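PDB 3H14: aminotransferase, classes I and II from Silicibacter pomeroyi DSS-3, which probably transfers the amino group between L-aspartate and 2-oxoglutarate, using pyridoxal 5'-phosphate as cofactor. Local coordinates for residues F197-I202 with V213-L218; E221-N226 with V243-Q248; R149-P154 with T174-D179; V118-P123 with P139-T144; E83-D88 with E209-T214. All coordinates share one frame; numbering follows the deposited sequence.

Contact 1: residues F197-I202 with V213-L218; sequences FISDEI and VTALEL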
# COMPACT_ATOMS: atom_id res chain seq x y z
N PHE A 197 17.06 -4.06 -4.61
CA PHE A 197 16.19 -3.59 -3.55
C PHE A 197 15.18 -2.57 -4.02
O PHE A 197 15.51 -1.49 -4.55
CB PHE A 197 17.03 -2.99 -2.42
CG PHE A 197 16.27 -2.76 -1.13
CD1 PHE A 197 16.04 -3.82 -0.24
CD2 PHE A 197 15.80 -1.50 -0.80
CE1 PHE A 197 15.35 -3.63 0.96
CE2 PHE A 197 15.09 -1.29 0.40
CZ PHE A 197 14.87 -2.37 1.29
N ILE A 198 13.91 -2.90 -3.77
CA ILE A 198 12.80 -2.00 -4.11
C ILE A 198 12.03 -1.66 -2.85
O ILE A 198 11.55 -2.56 -2.17
CB ILE A 198 11.85 -2.64 -5.09
CG1 ILE A 198 12.59 -3.07 -6.35
CG2 ILE A 198 10.68 -1.68 -5.41
CD1 ILE A 198 11.78 -3.81 -7.24
N SER A 199 11.92 -0.35 -2.55
CA SER A 199 11.26 0.18 -1.37
C SER A 199 9.93 0.81 -1.77
O SER A 199 9.89 1.79 -2.52
CB SER A 199 12.15 1.20 -0.68
OG SER A 199 11.60 1.70 0.53
N ASP A 200 8.84 0.22 -1.26
CA ASP A 200 7.48 0.69 -1.50
C ASP A 200 7.17 1.67 -0.36
O ASP A 200 7.08 1.29 0.82
CB ASP A 200 6.51 -0.50 -1.57
CG ASP A 200 5.03 -0.08 -1.72
OD1 ASP A 200 4.71 1.09 -1.46
OD2 ASP A 200 4.19 -0.94 -2.08
N GLU A 201 7.06 2.94 -0.70
CA GLU A 201 6.93 4.03 0.25
C GLU A 201 5.58 4.74 0.01
O GLU A 201 5.37 5.89 0.41
CB GLU A 201 8.14 4.96 0.16
CG GLU A 201 9.44 4.15 0.40
CD GLU A 201 10.73 4.93 0.59
OE1 GLU A 201 10.78 6.18 0.44
OE2 GLU A 201 11.74 4.22 0.88
N ILE A 202 4.66 4.00 -0.61
CA ILE A 202 3.36 4.53 -1.05
C ILE A 202 2.56 5.15 0.10
O ILE A 202 1.87 6.16 -0.08
CB ILE A 202 2.60 3.40 -1.83
CG1 ILE A 202 3.25 3.29 -3.22
CG2 ILE A 202 1.02 3.62 -1.96
CD1 ILE A 202 2.93 2.05 -3.98
N VAL A 213 10.90 6.03 7.20
CA VAL A 213 12.29 6.14 6.75
C VAL A 213 12.38 5.84 5.26
O VAL A 213 12.11 4.73 4.86
CB VAL A 213 13.23 5.17 7.50
CG1 VAL A 213 14.66 5.40 7.04
CG2 VAL A 213 13.12 5.35 9.02
N THR A 214 12.76 6.82 4.44
CA THR A 214 12.97 6.53 3.02
C THR A 214 14.26 5.73 2.87
O THR A 214 15.23 5.98 3.57
CB THR A 214 13.00 7.79 2.10
OG1 THR A 214 13.14 7.36 0.75
CG2 THR A 214 14.15 8.72 2.40
N ALA A 215 14.23 4.74 1.98
CA ALA A 215 15.42 3.97 1.66
C ALA A 215 16.57 4.85 1.20
O ALA A 215 17.73 4.47 1.36
CB ALA A 215 15.12 2.94 0.60
N LEU A 216 16.25 6.02 0.65
CA LEU A 216 17.26 7.03 0.25
C LEU A 216 18.12 7.56 1.42
O LEU A 216 19.21 8.04 1.19
CB LEU A 216 16.58 8.18 -0.48
CG LEU A 216 15.78 7.71 -1.71
CD1 LEU A 216 15.15 8.89 -2.40
CD2 LEU A 216 16.68 6.98 -2.69
N GLU A 217 17.65 7.45 2.64
CA GLU A 217 18.45 7.81 3.82
C GLU A 217 19.58 6.81 4.10
O GLU A 217 20.47 7.10 4.91
CB GLU A 217 17.57 7.90 5.07
CG GLU A 217 16.60 9.11 5.13
CD GLU A 217 15.72 9.08 6.37
OE1 GLU A 217 14.48 8.92 6.26
OE2 GLU A 217 16.27 9.19 7.48
N LEU A 218 19.53 5.63 3.48
CA LEU A 218 20.52 4.56 3.69
C LEU A 218 21.31 4.21 2.45
O LEU A 218 22.45 3.78 2.56
CB LEU A 218 19.85 3.29 4.22
CG LEU A 218 19.40 3.45 5.68
CD1 LEU A 218 17.97 2.99 5.89
CD2 LEU A 218 20.35 2.80 6.68

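Contact 2: residues E221-N226 with V243-Q248; sequences ECYVIN and VVPEDQ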
# COMPACT_ATOMS: atom_id res chain seq x y z
N GLU A 221 21.36 3.07 -4.08
CA GLU A 221 21.24 1.88 -4.94
C GLU A 221 19.96 1.10 -4.62
O GLU A 221 19.97 0.00 -4.04
CB GLU A 221 22.50 1.01 -4.86
CG GLU A 221 23.80 1.73 -5.27
CD GLU A 221 23.71 2.53 -6.57
OE1 GLU A 221 23.34 1.95 -7.62
OE2 GLU A 221 24.03 3.74 -6.54
N CYS A 222 18.85 1.71 -4.97
CA CYS A 222 17.53 1.15 -4.72
C CYS A 222 16.58 1.87 -5.63
O CYS A 222 16.90 2.94 -6.13
CB CYS A 222 17.10 1.31 -3.25
SG CYS A 222 16.85 2.99 -2.71
N TYR A 223 15.44 1.26 -5.89
CA TYR A 223 14.30 1.91 -6.54
C TYR A 223 13.32 2.23 -5.42
O TYR A 223 13.01 1.37 -4.61
CB TYR A 223 13.64 1.00 -7.55
CG TYR A 223 14.27 1.00 -8.92
CD1 TYR A 223 15.67 1.08 -9.08
CD2 TYR A 223 13.49 0.90 -10.05
CE1 TYR A 223 16.26 1.06 -10.34
CE2 TYR A 223 14.07 0.89 -11.31
CZ TYR A 223 15.47 0.97 -11.44
OH TYR A 223 16.06 0.97 -12.68
N VAL A 224 12.85 3.47 -5.35
CA VAL A 224 11.77 3.86 -4.41
C VAL A 224 10.49 4.07 -5.25
O VAL A 224 10.54 4.74 -6.33
CB VAL A 224 12.13 5.13 -3.62
CG1 VAL A 224 10.92 5.69 -2.85
CG2 VAL A 224 13.26 4.88 -2.66
N ILE A 225 9.39 3.49 -4.79
CA ILE A 225 8.09 3.56 -5.49
C ILE A 225 7.12 4.33 -4.60
O ILE A 225 7.03 4.07 -3.41
CB ILE A 225 7.51 2.14 -5.83
CG1 ILE A 225 8.55 1.24 -6.53
CG2 ILE A 225 6.15 2.25 -6.61
CD1 ILE A 225 9.21 1.82 -7.77
N ASN A 226 6.44 5.33 -5.18
CA ASN A 226 5.45 6.10 -4.45
C ASN A 226 4.27 6.46 -5.35
O ASN A 226 4.20 6.12 -6.53
CB ASN A 226 6.07 7.33 -3.83
CG ASN A 226 5.55 7.60 -2.40
OD1 ASN A 226 4.33 7.65 -2.15
ND2 ASN A 226 6.50 7.85 -1.48
N VAL A 243 11.91 7.07 -7.51
CA VAL A 243 13.26 7.60 -7.47
C VAL A 243 14.19 6.45 -7.78
O VAL A 243 14.08 5.37 -7.18
CB VAL A 243 13.59 8.21 -6.08
CG1 VAL A 243 15.02 8.83 -6.04
CG2 VAL A 243 12.52 9.25 -5.67
N VAL A 244 15.11 6.67 -8.72
CA VAL A 244 16.10 5.70 -9.12
C VAL A 244 17.49 6.35 -9.05
O VAL A 244 17.60 7.57 -9.02
CB VAL A 244 15.82 5.18 -10.55
CG1 VAL A 244 14.43 4.62 -10.61
CG2 VAL A 244 15.95 6.31 -11.60
N PRO A 245 18.55 5.54 -8.99
CA PRO A 245 19.93 6.05 -9.00
C PRO A 245 20.20 6.92 -10.22
O PRO A 245 19.58 6.73 -11.24
CB PRO A 245 20.77 4.76 -9.06
CG PRO A 245 19.87 3.70 -8.45
CD PRO A 245 18.51 4.07 -8.87
N GLU A 246 21.18 7.83 -10.13
CA GLU A 246 21.57 8.63 -11.30
C GLU A 246 21.78 7.80 -12.58
O GLU A 246 21.27 8.13 -13.65
CB GLU A 246 22.83 9.47 -11.01
CG GLU A 246 23.15 10.47 -12.12
CD GLU A 246 24.17 11.54 -11.70
OE1 GLU A 246 25.02 11.24 -10.82
OE2 GLU A 246 24.12 12.66 -12.24
N ASP A 247 22.49 6.69 -12.46
CA ASP A 247 22.78 5.84 -13.61
C ASP A 247 21.60 5.00 -14.10
O ASP A 247 21.70 4.34 -15.13
CB ASP A 247 24.02 4.93 -13.38
CG ASP A 247 23.88 3.97 -12.19
OD1 ASP A 247 22.76 3.56 -11.84
OD2 ASP A 247 24.92 3.61 -11.58
N GLN A 248 20.47 5.06 -13.39
CA GLN A 248 19.29 4.28 -13.79
C GLN A 248 18.20 5.12 -14.49
O GLN A 248 17.34 4.56 -15.13
CB GLN A 248 18.71 3.58 -12.56
CG GLN A 248 19.63 2.51 -12.02
CD GLN A 248 19.68 1.30 -12.95
OE1 GLN A 248 18.65 0.71 -13.26
NE2 GLN A 248 20.89 0.93 -13.41
O HOH W 1 22.57 1.97 -9.97

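Contact 3: residues R149-P154 with T174-D179; sequences RLQPVP and TGTMLD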
# COMPACT_ATOMS: atom_id res chain seq x y z
N ARG A 149 7.67 -8.08 13.49
CA ARG A 149 6.71 -7.06 13.14
C ARG A 149 6.08 -7.30 11.75
O ARG A 149 5.67 -6.36 11.06
CB ARG A 149 7.37 -5.67 13.21
CG ARG A 149 6.54 -4.59 13.88
CD ARG A 149 7.29 -3.24 13.91
NE ARG A 149 6.55 -2.19 14.63
CZ ARG A 149 6.37 -2.18 15.95
NH1 ARG A 149 5.66 -1.20 16.53
NH2 ARG A 149 6.92 -3.13 16.71
N LEU A 150 6.01 -8.57 11.36
CA LEU A 150 5.49 -9.01 10.07
C LEU A 150 6.14 -8.31 8.88
O LEU A 150 5.48 -7.98 7.90
CB LEU A 150 3.98 -8.86 10.02
CG LEU A 150 3.22 -9.70 11.05
CD1 LEU A 150 1.70 -9.40 11.00
CD2 LEU A 150 3.52 -11.19 10.85
N GLN A 151 7.45 -8.15 9.01
CA GLN A 151 8.31 -7.57 8.03
C GLN A 151 9.41 -8.57 7.79
O GLN A 151 9.81 -9.28 8.71
CB GLN A 151 8.91 -6.29 8.56
CG GLN A 151 7.95 -5.12 8.58
CD GLN A 151 7.72 -4.50 7.21
OE1 GLN A 151 8.39 -4.86 6.22
NE2 GLN A 151 6.76 -3.56 7.13
N PRO A 152 9.91 -8.64 6.55
CA PRO A 152 11.04 -9.55 6.36
C PRO A 152 12.29 -9.12 7.14
O PRO A 152 12.50 -7.94 7.41
CB PRO A 152 11.30 -9.53 4.85
CG PRO A 152 10.70 -8.28 4.38
CD PRO A 152 9.56 -7.92 5.32
N VAL A 153 13.06 -10.13 7.53
CA VAL A 153 14.37 -9.95 8.11
C VAL A 153 15.39 -10.68 7.23
O VAL A 153 15.04 -11.57 6.46
CB VAL A 153 14.44 -10.46 9.56
CG1 VAL A 153 13.48 -9.64 10.47
CG2 VAL A 153 14.15 -11.92 9.62
N PRO A 154 16.67 -10.29 7.32
CA PRO A 154 17.67 -10.96 6.49
C PRO A 154 17.62 -12.47 6.51
O PRO A 154 17.72 -13.09 5.44
CB PRO A 154 18.99 -10.39 7.02
CG PRO A 154 18.64 -9.04 7.45
CD PRO A 154 17.25 -9.17 8.07
N THR A 174 -0.81 -4.58 7.26
CA THR A 174 -0.52 -4.59 8.69
C THR A 174 -0.36 -3.22 9.29
O THR A 174 -0.58 -3.06 10.50
CB THR A 174 0.79 -5.34 8.98
OG1 THR A 174 1.86 -4.70 8.30
CG2 THR A 174 0.68 -6.76 8.54
N GLY A 175 0.03 -2.26 8.46
CA GLY A 175 0.46 -0.96 8.92
C GLY A 175 1.84 -0.90 9.54
O GLY A 175 2.27 0.18 9.95
N THR A 176 2.56 -2.01 9.62
CA THR A 176 3.87 -1.99 10.31
C THR A 176 4.94 -1.23 9.49
O THR A 176 4.88 -1.17 8.24
CB THR A 176 4.35 -3.41 10.70
OG1 THR A 176 4.62 -4.20 9.53
CG2 THR A 176 3.27 -4.10 11.55
N MSE A 177 5.89 -0.65 10.21
CA MSE A 177 6.93 0.14 9.61
C MSE A 177 8.33 -0.38 9.93
O MSE A 177 8.54 -1.11 10.90
CB MSE A 177 6.78 1.58 10.05
CG MSE A 177 5.57 2.23 9.43
SE MSE A 177 5.06 3.90 10.29
CE MSE A 177 6.53 4.98 9.56
N LEU A 178 9.26 0.01 9.08
CA LEU A 178 10.68 -0.33 9.24
C LEU A 178 11.41 0.91 9.70
O LEU A 178 11.41 1.95 9.01
CB LEU A 178 11.27 -0.77 7.91
CG LEU A 178 10.73 -2.11 7.40
CD1 LEU A 178 10.99 -2.30 5.91
CD2 LEU A 178 11.31 -3.23 8.20
N ASP A 179 12.03 0.81 10.87
CA ASP A 179 12.85 1.91 11.34
C ASP A 179 14.21 1.88 10.61
O ASP A 179 14.47 0.98 9.80
CB ASP A 179 12.94 1.88 12.87
CG ASP A 179 13.74 0.70 13.43
OD1 ASP A 179 14.32 -0.14 12.69
OD2 ASP A 179 13.78 0.61 14.67
O HOH W 2 3.62 -6.29 7.16

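Contact 4: residues V118-P123 with P139-T144; sequences VGIGAP and PVDLPT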
# COMPACT_ATOMS: atom_id res chain seq x y z
N VAL A 118 11.82 -12.85 -7.03
CA VAL A 118 11.74 -11.60 -6.30
C VAL A 118 11.04 -11.89 -4.97
O VAL A 118 9.91 -12.37 -4.99
CB VAL A 118 10.96 -10.55 -7.11
CG1 VAL A 118 10.90 -9.22 -6.35
CG2 VAL A 118 11.61 -10.38 -8.52
N GLY A 119 11.73 -11.61 -3.87
CA GLY A 119 11.24 -11.88 -2.50
C GLY A 119 10.24 -10.81 -2.07
O GLY A 119 10.50 -9.60 -2.21
N ILE A 120 9.10 -11.26 -1.54
CA ILE A 120 8.05 -10.36 -1.04
C ILE A 120 7.48 -10.94 0.25
O ILE A 120 7.22 -12.13 0.33
CB ILE A 120 6.90 -10.20 -2.07
CG1 ILE A 120 6.38 -11.56 -2.55
CG2 ILE A 120 7.41 -9.40 -3.31
CD1 ILE A 120 5.28 -11.50 -3.60
N GLY A 121 7.34 -10.12 1.27
CA GLY A 121 6.79 -10.61 2.57
C GLY A 121 5.35 -11.02 2.48
O GLY A 121 4.57 -10.41 1.74
N ALA A 122 4.95 -12.06 3.23
CA ALA A 122 3.56 -12.47 3.32
C ALA A 122 3.29 -12.41 4.82
O ALA A 122 3.99 -13.08 5.56
CB ALA A 122 3.35 -13.90 2.78
N PRO A 123 2.33 -11.59 5.29
CA PRO A 123 1.32 -10.85 4.53
C PRO A 123 1.90 -9.67 3.81
O PRO A 123 2.86 -9.04 4.29
CB PRO A 123 0.36 -10.33 5.63
CG PRO A 123 1.26 -10.23 6.86
CD PRO A 123 2.21 -11.36 6.75
N PRO A 139 7.44 -14.71 -8.11
CA PRO A 139 7.35 -14.16 -6.77
C PRO A 139 7.71 -15.25 -5.76
O PRO A 139 7.38 -16.40 -5.96
CB PRO A 139 5.89 -13.69 -6.68
CG PRO A 139 5.15 -14.57 -7.66
CD PRO A 139 6.13 -14.97 -8.72
N VAL A 140 8.45 -14.88 -4.72
CA VAL A 140 8.86 -15.79 -3.66
C VAL A 140 8.30 -15.17 -2.37
O VAL A 140 8.85 -14.22 -1.83
CB VAL A 140 10.39 -16.00 -3.61
CG1 VAL A 140 10.80 -16.97 -2.47
CG2 VAL A 140 10.90 -16.57 -4.94
N ASP A 141 7.19 -15.71 -1.89
CA ASP A 141 6.60 -15.22 -0.64
C ASP A 141 7.49 -15.62 0.50
O ASP A 141 7.94 -16.77 0.56
CB ASP A 141 5.17 -15.75 -0.43
CG ASP A 141 4.11 -14.97 -1.22
OD1 ASP A 141 4.08 -13.73 -1.12
OD2 ASP A 141 3.28 -15.61 -1.89
N LEU A 142 7.79 -14.66 1.37
CA LEU A 142 8.57 -14.82 2.57
C LEU A 142 7.60 -14.69 3.75
O LEU A 142 7.19 -13.59 4.10
CB LEU A 142 9.60 -13.71 2.66
CG LEU A 142 10.44 -13.44 1.39
CD1 LEU A 142 11.35 -12.32 1.67
CD2 LEU A 142 11.21 -14.70 1.00
N PRO A 143 7.24 -15.82 4.37
CA PRO A 143 6.38 -15.76 5.58
C PRO A 143 7.07 -15.03 6.72
O PRO A 143 8.07 -15.50 7.26
CB PRO A 143 6.12 -17.23 5.92
CG PRO A 143 6.49 -17.99 4.67
CD PRO A 143 7.60 -17.20 4.02
N THR A 144 6.54 -13.87 7.09
CA THR A 144 7.13 -13.08 8.13
C THR A 144 6.51 -13.47 9.47
O THR A 144 5.45 -14.09 9.53
CB THR A 144 6.94 -11.60 7.81
OG1 THR A 144 5.54 -11.32 7.70
CG2 THR A 144 7.60 -11.31 6.48
O HOH W 3 3.42 -11.20 -0.85
O HOH W 4 5.28 -9.25 5.53

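Contact 5: residues E83-D88 with E209-T214; sequences EWYGVD and EAKAVT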
# COMPACT_ATOMS: atom_id res chain seq x y z
N GLU A 83 12.31 18.24 2.76
CA GLU A 83 11.43 18.68 3.82
C GLU A 83 10.96 17.51 4.70
O GLU A 83 10.88 17.65 5.91
CB GLU A 83 10.25 19.44 3.22
CG GLU A 83 10.67 20.77 2.59
CD GLU A 83 9.53 21.58 2.01
OE1 GLU A 83 8.37 21.09 1.99
OE2 GLU A 83 9.79 22.71 1.53
N TRP A 84 10.67 16.35 4.10
CA TRP A 84 10.21 15.18 4.87
C TRP A 84 11.35 14.35 5.50
O TRP A 84 11.17 13.82 6.59
CB TRP A 84 9.32 14.30 3.99
CG TRP A 84 7.91 14.76 3.91
CD1 TRP A 84 7.42 15.96 4.30
CD2 TRP A 84 6.80 14.02 3.39
NE1 TRP A 84 6.07 16.02 4.06
CE2 TRP A 84 5.66 14.84 3.52
CE3 TRP A 84 6.66 12.74 2.84
CZ2 TRP A 84 4.40 14.42 3.10
CZ3 TRP A 84 5.41 12.33 2.45
CH2 TRP A 84 4.29 13.16 2.58
N TYR A 85 12.50 14.23 4.82
CA TYR A 85 13.55 13.30 5.27
C TYR A 85 14.95 13.90 5.46
O TYR A 85 15.89 13.18 5.86
CB TYR A 85 13.67 12.15 4.26
CG TYR A 85 12.35 11.51 3.88
CD1 TYR A 85 11.73 10.57 4.72
CD2 TYR A 85 11.73 11.85 2.70
CE1 TYR A 85 10.51 9.99 4.36
CE2 TYR A 85 10.51 11.26 2.32
CZ TYR A 85 9.91 10.34 3.16
OH TYR A 85 8.70 9.78 2.79
N GLY A 86 15.11 15.19 5.14
CA GLY A 86 16.42 15.81 5.10
C GLY A 86 17.31 15.16 4.07
O GLY A 86 18.51 15.12 4.25
N VAL A 87 16.72 14.66 2.99
CA VAL A 87 17.49 14.10 1.88
C VAL A 87 17.60 15.10 0.73
O VAL A 87 16.59 15.59 0.24
CB VAL A 87 16.88 12.78 1.37
CG1 VAL A 87 17.38 12.46 -0.01
CG2 VAL A 87 17.21 11.64 2.32
N ASP A 88 18.83 15.38 0.30
CA ASP A 88 19.08 16.26 -0.84
C ASP A 88 19.01 15.42 -2.12
O ASP A 88 19.87 14.58 -2.36
CB ASP A 88 20.47 16.91 -0.71
CG ASP A 88 20.69 18.06 -1.71
OD1 ASP A 88 20.62 19.23 -1.27
OD2 ASP A 88 20.95 17.79 -2.91
N GLU A 209 3.06 7.97 15.34
CA GLU A 209 4.23 8.34 16.18
C GLU A 209 5.58 7.91 15.59
O GLU A 209 6.55 8.63 15.73
CB GLU A 209 4.05 7.88 17.64
CG GLU A 209 3.34 6.60 17.81
CD GLU A 209 1.83 6.73 17.99
OE1 GLU A 209 1.26 7.85 17.89
OE2 GLU A 209 1.23 5.67 18.25
N ALA A 210 5.64 6.79 14.88
CA ALA A 210 6.86 6.37 14.18
C ALA A 210 7.11 7.18 12.90
O ALA A 210 6.22 7.35 12.10
CB ALA A 210 6.79 4.90 13.86
N LYS A 211 8.34 7.65 12.71
CA LYS A 211 8.70 8.41 11.52
C LYS A 211 9.07 7.44 10.38
O LYS A 211 9.87 6.53 10.57
CB LYS A 211 9.88 9.33 11.84
CG LYS A 211 10.36 10.20 10.73
CD LYS A 211 9.36 11.20 10.26
CE LYS A 211 9.85 11.91 9.00
NZ LYS A 211 9.69 11.03 7.80
N ALA A 212 8.49 7.65 9.19
CA ALA A 212 8.79 6.81 8.04
C ALA A 212 10.22 7.08 7.64
O ALA A 212 10.72 8.21 7.81
CB ALA A 212 7.84 7.09 6.86
N VAL A 213 10.90 6.03 7.20
CA VAL A 213 12.29 6.14 6.75
C VAL A 213 12.38 5.84 5.26
O VAL A 213 12.11 4.73 4.86
CB VAL A 213 13.23 5.17 7.50
CG1 VAL A 213 14.66 5.40 7.04
CG2 VAL A 213 13.12 5.35 9.02
N THR A 214 12.76 6.82 4.44
CA THR A 214 12.97 6.53 3.02
C THR A 214 14.26 5.73 2.87
O THR A 214 15.23 5.98 3.57
CB THR A 214 13.00 7.79 2.10
OG1 THR A 214 13.14 7.36 0.75
CG2 THR A 214 14.15 8.72 2.40

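Contact 1: residues F197-I202 with V213-L218
E201 meets T214 and A215 with the end of its carboxylate. Its CG stands anti to the carbonyl carbon (chi1 -57°), and the chain runs extended from there, which carries the acid over to the other segment. The two oxygens take different partners. E201 OE1 accepts from T214 OG1 at 2.7 Å. E201 OE2 accepts from the backbone N of A215 at 2.8 Å, and that N-H points almost straight at it (173°). Both bonds use syn lone pairs, so the two oxygens grip adjacent donors of the same segment. A third donor comes from the strand itself. S199 OG reaches E201 OE2 at 2.5 Å on the anti lone pair. Three bonds thus fix the rotation of a buried carboxylate, and they probably help it to remain ionised.

T214 turns its hydroxyl toward the acid because OG1 lies anti to the backbone N (chi1 -177°). The side chains of E201 and T214 cross obliquely.

The methyl of A215 packs beside these bonds. A215 CB lies 3.7 Å from S199 CB and 3.6 Å from E201 OE2. A215 CB also meets the edge of the F197 ring, near its plane, 4.2 Å from F197 CE2. V224 and N226 of the next strand add packing against E201.

The contact pins the short 3-10 turn 215-217 to the C-terminal end of strand 196-200. This strand is central in the mixed seven-stranded sheet of the large domain, typical of the aspartate aminotransferase fold of pyridoxal-phosphate enzymes.

Contact 2: residues E221-N226 with V243-Q248
V224 and V243 form an antiparallel, hydrogen-bonded pair in the large-domain sheet, at the place where strand 240-243 ends and the chain turns toward a helix. V224 N gives a nearly straight bond to V243 O (2.9 Å, 174°), lying in the carbonyl plane. V243 N returns one to V224 O at 2.9 Å, tilted from that plane. The CB atoms of the two valines lie side by side on the same sheet face.

Y223 carries the rest of the contact. V244 CG1 sits over the centre of the Y223 ring, 3.7 Å from the centroid and only 5° off the ring normal, a clear CH-pi contact. With CG anti to the carbonyl carbon (chi1 -85°), the ring lies across V244 and its hydroxyl reaches Q248. Y223 OH donates to Q248 OE1 at 2.7 Å, on a lone pair in the carbonyl plane. The amide oxygen therefore sits at the ring edge. P245 CD packs against C222 O at 3.4 Å.

At the outer rim one water bridges two acids. It donates to E221 OE1 and D247 OD1, and probably eases the repulsion between these like charges, 4.6 Å apart.

Strand 223-227 lies between strands 240-243 and 196-200. Y223 also packs on A107 and A110 of helix 100-111. V252 of helix 249-258 touches both Y223 and V244.

Contact 3: residues R149-P154 with T174-D179
R149 and T176 meet between two loops without regular structure, their CA atoms 6.5 Å apart, where R149 and L150 both adopt positive phi. The R149 carbonyl faces the hydroxyl of T176. T176 OG1 donates to R149 O at 2.8 Å, the oxygen being met nearly head-on (178°). That hydroxyl also accepts from Q151 NE2, with T176 OG1 3.3 Å from Q151 NE2 and lying 26° out of the plane of the Q151 amide. A weak bond from the same NE2 goes to T176 O.

Q151 can come back over T176 because its chain is bent at chi2 (-76°). Its amide then lies against L178, with Q151 OE1 3.7 Å from L178 CD1. On the other flank L150 CD1 touches T174 CG2 at 3.7 Å. A water joins the polar atoms beside them, at 2.6 Å from both L150 O and T174 OG1. The aliphatic part of R149 slides past T176, with R149 CG 4.0 Å from T176 CB. Beyond the two loops, Q151 NE2 has its stronger partner in the carbonyl of A168, and the charged end of R149 forms a salt bridge with D311.

The loop 174-179 leads into helix 180-192, where M183 and L186 pack on L178, as does V167 of strand 164-168. Y317 of strand 315-319 touches L150 and T174, bringing in the second sheet.

Contact 4: residues V118-P123 with P139-T144
V118 to A122 pair in parallel with P139 to P143, and five backbone bonds zip the strands together. V140 N donates to V118 O, I120 N to V140 O, L142 N to I120 O and A122 N to L142 O. T144 N closes the series on A122 O at 3.1 Å. The strand axes twist by 39°. The prolines at both ends of the pairing cost no bond here, since the donors used are the N atoms of V140, L142 and T144. CA-H...O contacts fill in between, as from G121 CA to L142 O at 3.4 Å.

Apolar contacts lie on both faces. I120 has CG1 between backbone N and carbonyl carbon (chi1 52°), which swings I120 CD1 beside P139 CB at 3.8 Å. I120 CD1 also lies 3.5 Å from D141 OD1. On the other face G119 and G121 have no side chain, and L142 and T144 pack over their backbone: L142 CD1 comes to 4.2 Å of G119 C, and T144 CG2 to 4.1 Å of G121 CA. An alanine in place of I120 would probably take away the CD1 packing beside P139 CB and D141 OD1 and leave a gap there.

Water and charge complete the contact. One water donates to G121 O and to D141 OD1, an atom that also forms a salt bridge with R129. Another joins P123 O and T144 OG1, just past a cis peptide.

The strands are joined by helix 126-134 in a beta-alpha-beta crossover. R129 and L132 of that helix cover P139, and strand 138-143 forms one edge of the seven-stranded sheet.

Contact 5: residues E83-D88 with E209-T214
Y85 lies against T214 with the face of its ring. With CG anti to the carbonyl carbon (chi1 -49°), the ring leaves the end of its helix toward the loop. Y85 CB begins the contact, 3.9 Å from T214 CG2. Y85 CG comes closer to the same T214 CG2, at 3.6 Å. T214 CG2 stands over one face, offset toward the rim, and 22° off the ring normal as seen from the centroid. This is a CH-pi contact. W84 CB lies over the opposite face, so the ring is held flat between the two. Further out, Y85 CD1 and Y85 CE1 each come to 3.7 Å of K211 NZ. Y85 CE1 also faces A212 O, which lies at the ring edge, in its plane, at 3.9 Å. Y85 CZ still touches T214 CB. At the tip, OH is hydrogen-bonded to H204. A leucine in place of Y85 would probably leave H204 without this hydroxyl and T214 without an aromatic face to lie on.

K211 folds back over the same corner, its chain bent at chi2 and chi4. K211 NZ donates to A212 O at 3.0 Å and makes a weak, long bond to W84 O at 3.4 Å. Its positive charge would suit the negative end of the helix. V87 adds CG2, with V87 CG2 4.2 Å from T214 CG2.

G86 has positive phi and ends the helical course. The contact is a helix C-terminus, that of helix 71-85, packed on an irregular connection. It joins this helix to the long loop between strands 196-200 and 223-227 of the large domain.

Contact 5 opens first, at residues 83-88, and closes the longest loop, ending at 209-214. Contacts 4 and 3 lie within that loop, one after the other. Contact 4 closes a beta-alpha-beta unit at 139-144; contact 3 then spans strand 164-168 to reach 174-179. The two touch through T144 and L150. Contact 1 opens at 197, within that loop, and ends on the same stretch as contact 5, with which it shares V213 and T214. Contact 2 follows in series. Backbone bonds from S199 to Y223 and I225 join it to contact 1 in one sheet. M177 of contact 3 packs on A212 of contact 5.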